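Local coordinates for protein glycerophosphodiester phosphodiesterase (Parabacteroides distasonis, PDB 3NO3) that belongs to the glycerophosphodiester phosphodiesterase family, adopts a TIM-barrel type fold and carries a bound magnesium ion, at residues A[83-86]-A[87-91]; A[59-63]-A[64-68]. All coordinates share one frame; numbering follows the deposited sequence. Where two conformers were deposited one is given.

Interaction 1. Residues A[83-86]-A[87-91]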
loop_
_atom_site.group_PDB
_atom_site.type_symbol
_atom_site.label_atom_id
_atom_site.label_comp_id
_atom_site.label_asym_id
_atom_site.label_seq_id
_atom_site.Cartn_x
_atom_site.Cartn_y
_atom_site.Cartn_z
ATOM N N PRO A 83 -10.588 -10.225 6.781
ATOM C CA PRO A 83 -10.013 -11.076 5.732
ATOM C C PRO A 83 -8.667 -11.668 6.135
ATOM O O PRO A 83 -7.840 -10.968 6.747
ATOM C CB PRO A 83 -9.795 -10.101 4.557
ATOM C CG PRO A 83 -10.645 -8.942 4.824
ATOM C CD PRO A 83 -10.672 -8.828 6.332
ATOM N N THR A 84 -8.425 -12.912 5.770
ATOM C CA THR A 84 -7.045 -13.411 5.746
ATOM C C THR A 84 -6.392 -12.809 4.517
ATOM O O THR A 84 -7.073 -12.443 3.537
ATOM C CB THR A 84 -6.939 -14.939 5.715
ATOM O OG1 THR A 84 -7.550 -15.433 4.523
ATOM C CG2 THR A 84 -7.634 -15.592 6.952
ATOM N N LEU A 85 -5.068 -12.713 4.549
ATOM C CA LEU A 85 -4.310 -12.311 3.376
ATOM C C LEU A 85 -4.557 -13.299 2.253
ATOM O O LEU A 85 -4.745 -12.897 1.100
ATOM C CB LEU A 85 -2.804 -12.226 3.661
ATOM C CG LEU A 85 -1.915 -11.882 2.428
ATOM C CD1 LEU A 85 -2.336 -10.466 1.854
ATOM C CD2 LEU A 85 -0.359 -11.972 2.803
ATOM N N GLU A 86 -4.594 -14.590 2.577
ATOM C CA GLU A 86 -4.904 -15.588 1.576
ATOM C C GLU A 86 -6.210 -15.307 0.848
ATOM O O GLU A 86 -6.245 -15.415 -0.370
ATOM C CB GLU A 86 -4.995 -16.962 2.210
ATOM C CG GLU A 86 -5.243 -18.115 1.233
ATOM C CD GLU A 86 -5.479 -19.463 1.914
ATOM O OE1 GLU A 86 -6.034 -19.495 3.057
ATOM O OE2 GLU A 86 -5.126 -20.512 1.262
ATOM N N GLN A 87 -7.265 -15.017 1.594
ATOM C CA GLN A 87 -8.559 -14.640 0.961
ATOM C C GLN A 87 -8.438 -13.404 0.077
ATOM O O GLN A 87 -9.051 -13.309 -1.028
ATOM C CB GLN A 87 -9.618 -14.366 2.029
ATOM C CG GLN A 87 -10.135 -15.649 2.712
ATOM C CD GLN A 87 -10.755 -15.426 4.056
ATOM O OE1 GLN A 87 -10.942 -14.282 4.509
ATOM N NE2 GLN A 87 -11.125 -16.520 4.699
ATOM N N TYR A 88 -7.677 -12.430 0.552
ATOM C CA TYR A 88 -7.496 -11.149 -0.164
ATOM C C TYR A 88 -6.814 -11.416 -1.478
ATOM O O TYR A 88 -7.266 -10.932 -2.533
ATOM C CB TYR A 88 -6.710 -10.115 0.685
ATOM C CG TYR A 88 -7.255 -8.702 0.595
ATOM C CD1 TYR A 88 -8.423 -8.359 1.251
ATOM C CD2 TYR A 88 -6.611 -7.716 -0.147
ATOM C CE1 TYR A 88 -8.961 -7.065 1.186
ATOM C CE2 TYR A 88 -7.137 -6.413 -0.202
ATOM C CZ TYR A 88 -8.299 -6.102 0.469
ATOM O OH TYR A 88 -8.837 -4.826 0.357
ATOM N N LEU A 89 -5.766 -12.247 -1.430
ATOM C CA LEU A 89 -5.025 -12.629 -2.613
ATOM C C LEU A 89 -5.780 -13.560 -3.554
ATOM O O LEU A 89 -5.615 -13.432 -4.764
ATOM C CB LEU A 89 -3.670 -13.250 -2.214
ATOM C CG LEU A 89 -2.797 -12.246 -1.432
ATOM C CD1 LEU A 89 -1.465 -12.896 -1.116
ATOM C CD2 LEU A 89 -2.616 -10.875 -2.128
ATOM N N LYS A 90 -6.613 -14.464 -3.036
ATOM C CA LYS A 90 -7.414 -15.323 -3.896
ATOM C C LYS A 90 -8.348 -14.440 -4.743
ATOM O O LYS A 90 -8.525 -14.667 -5.949
ATOM C CB LYS A 90 -8.194 -16.347 -3.053
ATOM C CG LYS A 90 -9.128 -17.318 -3.807
ATOM C CD LYS A 90 -9.641 -18.448 -2.877
ATOM C CE LYS A 90 -10.751 -19.317 -3.490
ATOM N NZ LYS A 90 -11.989 -18.543 -3.856
ATOM N N ARG A 91 -8.940 -13.421 -4.122
ATOM C CA ARG A 91 -9.832 -12.505 -4.867
ATOM C C ARG A 91 -9.036 -11.648 -5.871
ATOM O O ARG A 91 -9.430 -11.519 -7.026
ATOM C CB ARG A 91 -10.628 -11.609 -3.889
ATOM C CG ARG A 91 -11.728 -10.717 -4.554
ATOM C CD ARG A 91 -12.871 -11.522 -5.079
ATOM N NE ARG A 91 -13.761 -10.782 -5.964
ATOM C CZ ARG A 91 -13.639 -10.667 -7.293
ATOM N NH1 ARG A 91 -12.617 -11.183 -7.981
ATOM N NH2 ARG A 91 -14.565 -9.984 -7.962
#
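T84 and Q87 face each other in a capping box that opens helix 85-94, one of the helices packed around the TIM-barrel-like core. T84 is the N-cap: its chi1 of 62° turns OG1 toward the first turn of the helix, where it accepts the N-H of Q87 at 3.0 Å from OG1 to N. The reciprocal bond comes from the glutamine side chain. With CG on the side of the backbone N (chi1 -74°) and the chain extended beyond it, Q87 runs past T84 OG1, and OE1 accepts the N-H of T84 (T84 N to Q87 OE1 3.1 Å), the donor standing well above the amide carbonyl plane. Behind the box, the backbone turns of the helix begin with Y88 N bonded to T84 O, L89 N to L85 O and K90 N to E86 O.

The buried side carries two apolar contacts. L85 and L89 are one turn apart; L85 CG meets L89 CD1 at 3.7 Å and L85 CD1 meets L89 CG at 3.8 Å, and both residues rest on M123 of helix 110-126. P83, just ahead of the cap, sets its ring CB 4.0 Å from CD1 of the Y88 ring, which packs on towards F40 and helix 24-32. E86 OE2, at the end of an extended chain, forms a salt bridge with R126. The amide of Q87 also reaches back to the proline, with OE1 3.6 Å from P83 CA.

Interaction 2. Residues A[59-63]-A[64-68]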
loop_
_atom_site.group_PDB
_atom_site.type_symbol
_atom_site.label_atom_id
_atom_site.label_comp_id
_atom_site.label_asym_id
_atom_site.label_seq_id
_atom_site.Cartn_x
_atom_site.Cartn_y
_atom_site.Cartn_z
ATOM N N GLN A 59 -11.598 -4.044 17.772
ATOM C CA GLN A 59 -12.640 -4.353 18.751
ATOM C C GLN A 59 -12.030 -4.810 20.115
ATOM O O GLN A 59 -12.473 -5.779 20.717
ATOM C CB GLN A 59 -13.643 -5.351 18.159
ATOM C CG GLN A 59 -14.435 -4.681 16.992
ATOM C CD GLN A 59 -15.042 -5.668 16.023
ATOM O OE1 GLN A 59 -15.679 -6.649 16.447
ATOM N NE2 GLN A 59 -14.913 -5.386 14.715
ATOM N N GLY A 60 -10.997 -4.106 20.557
ATOM C CA GLY A 60 -10.307 -4.398 21.810
ATOM C C GLY A 60 -9.275 -5.511 21.752
ATOM O O GLY A 60 -8.665 -5.800 22.794
ATOM N N LYS A 61 -9.051 -6.125 20.588
ATOM C CA LYS A 61 -8.071 -7.215 20.423
ATOM C C LYS A 61 -6.829 -6.712 19.708
ATOM O O LYS A 61 -6.941 -6.176 18.613
ATOM C CB LYS A 61 -8.699 -8.366 19.662
ATOM C CG LYS A 61 -9.960 -8.917 20.403
ATOM C CD LYS A 61 -9.999 -10.410 20.497
ATOM C CE LYS A 61 -11.360 -10.928 21.089
ATOM N NZ LYS A 61 -11.722 -12.339 20.605
ATOM N N HIS A 62 -5.645 -6.917 20.301
ATOM C CA HIS A 62 -4.389 -6.501 19.695
ATOM C C HIS A 62 -3.949 -7.590 18.772
ATOM O O HIS A 62 -3.573 -8.706 19.260
ATOM C CB HIS A 62 -3.335 -6.228 20.781
ATOM C CG HIS A 62 -1.986 -5.906 20.237
ATOM N ND1 HIS A 62 -0.940 -6.790 20.335
ATOM C CD2 HIS A 62 -1.511 -4.811 19.597
ATOM C CE1 HIS A 62 0.132 -6.259 19.758
ATOM N NE2 HIS A 62 -0.190 -5.065 19.288
ATOM N N ILE A 63 -3.936 -7.288 17.468
ATOM C CA ILE A 63 -3.913 -8.336 16.419
ATOM C C ILE A 63 -2.646 -9.185 16.504
ATOM O O ILE A 63 -2.712 -10.390 16.480
ATOM C CB ILE A 63 -4.062 -7.724 14.986
ATOM C CG1 ILE A 63 -5.495 -7.162 14.800
ATOM C CG2 ILE A 63 -3.756 -8.769 13.891
ATOM C CD1 ILE A 63 -5.636 -6.306 13.546
ATOM N N GLN A 64 -1.502 -8.527 16.678
ATOM C CA GLN A 64 -0.210 -9.195 16.657
ATOM C C GLN A 64 0.125 -10.102 17.856
ATOM O O GLN A 64 1.068 -10.902 17.768
ATOM C CB GLN A 64 0.905 -8.178 16.377
ATOM C CG GLN A 64 0.849 -7.542 14.961
ATOM C CD GLN A 64 1.862 -6.430 14.802
ATOM O OE1 GLN A 64 2.858 -6.357 15.559
ATOM N NE2 GLN A 64 1.630 -5.563 13.824
ATOM N N SER A 65 -0.629 -9.958 18.953
ATOM C CA SER A 65 -0.487 -10.815 20.119
ATOM C C SER A 65 -1.643 -11.769 20.279
ATOM O O SER A 65 -1.603 -12.572 21.209
ATOM C CB SER A 65 -0.203 -9.996 21.400
ATOM O OG SER A 65 -1.241 -9.088 21.725
ATOM N N CYS A 66 -2.643 -11.734 19.358
ATOM C CA CYS A 66 -3.821 -12.583 19.469
ATOM C C CYS A 66 -3.656 -13.748 18.478
ATOM O O CYS A 66 -3.041 -13.586 17.445
ATOM C CB CYS A 66 -5.101 -11.816 19.154
ATOM S SG CYS A 66 -5.628 -10.845 20.550
ATOM N N THR A 67 -4.254 -14.880 18.751
ATOM C CA THR A 67 -4.332 -15.941 17.737
ATOM C C THR A 67 -5.400 -15.624 16.690
ATOM O O THR A 67 -6.342 -14.864 16.943
ATOM C CB THR A 67 -4.679 -17.281 18.332
ATOM O OG1 THR A 67 -5.977 -17.176 18.930
ATOM C CG2 THR A 67 -3.583 -17.770 19.343
ATOM N N TYR A 68 -5.250 -16.197 15.497
ATOM C CA TYR A 68 -6.264 -16.012 14.450
ATOM C C TYR A 68 -7.670 -16.474 14.920
ATOM O O TYR A 68 -8.689 -15.815 14.623
ATOM C CB TYR A 68 -5.839 -16.662 13.125
ATOM C CG TYR A 68 -6.911 -16.561 12.076
ATOM C CD1 TYR A 68 -7.334 -15.310 11.584
ATOM C CD2 TYR A 68 -7.578 -17.694 11.642
ATOM C CE1 TYR A 68 -8.364 -15.197 10.669
ATOM C CE2 TYR A 68 -8.619 -17.604 10.706
ATOM C CZ TYR A 68 -9.008 -16.361 10.227
ATOM O OH TYR A 68 -10.043 -16.309 9.329
#
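H62 ND1 and S65 OG, 2.7 Å apart, make the shortest bond of this tight turn. It is nearly straight, and either atom could be the donor. The imidazole reaches the serine because its CG stands anti to the backbone N (chi1 175°), which carries the ring forward along the chain; S65 OG then arrives at the ring edge, close to its plane. Over one face, towards the rim, sits the backbone N of Q64, 4.0 Å above the ring plane.

In addition, H62 O accepts the N-H of S65 (H62 O to S65 N 3.2 Å), so H62 and S65 are joined through both backbone and side chain. One residue on, C66 N binds I63 O, also at 3.2 Å. These two successive i to i+3 bonds make the short 3-10 segment, and in both the donor lies well above the carbonyl plane. C66 directs its thiol back towards the strand, where SG lies 4.0 Å from K61 CB.

The turn links strand 61-62, half of a small antiparallel hairpin with strand 57-58, to helix 68-71, whose N-cap is T67. K61, I63 and C66 all lean on L71 of that helix, and K61 NZ bonds E70 O. I63 also packs against V51 of strand 50-52 and I58 of strand 57-58, while Q64, diverging from I63, bonds through NE2 to S106 O and H43 ND1.

How the interactions relate
From the N terminus, interaction 2 comes first: residues 59-68 turn the hairpin that began with strand 57-58, form its second strand 61-62, close a 3-10 turn and run into helix 68-71. The chain then passes through a loop before interaction 1 starts helix 85-94. The two are in series, neither nested nor crossed, with centres about 18 Å apart. Each is closed within one continuous run of chain, so both shape local turns, while their outside partners tie them to the barrel. Strand 50-52 serves both, with V51 beside Y68, and L50 and V52 beside 83-91. They meet directly where Y68 OH packs 3.5 Å from T84 CG2.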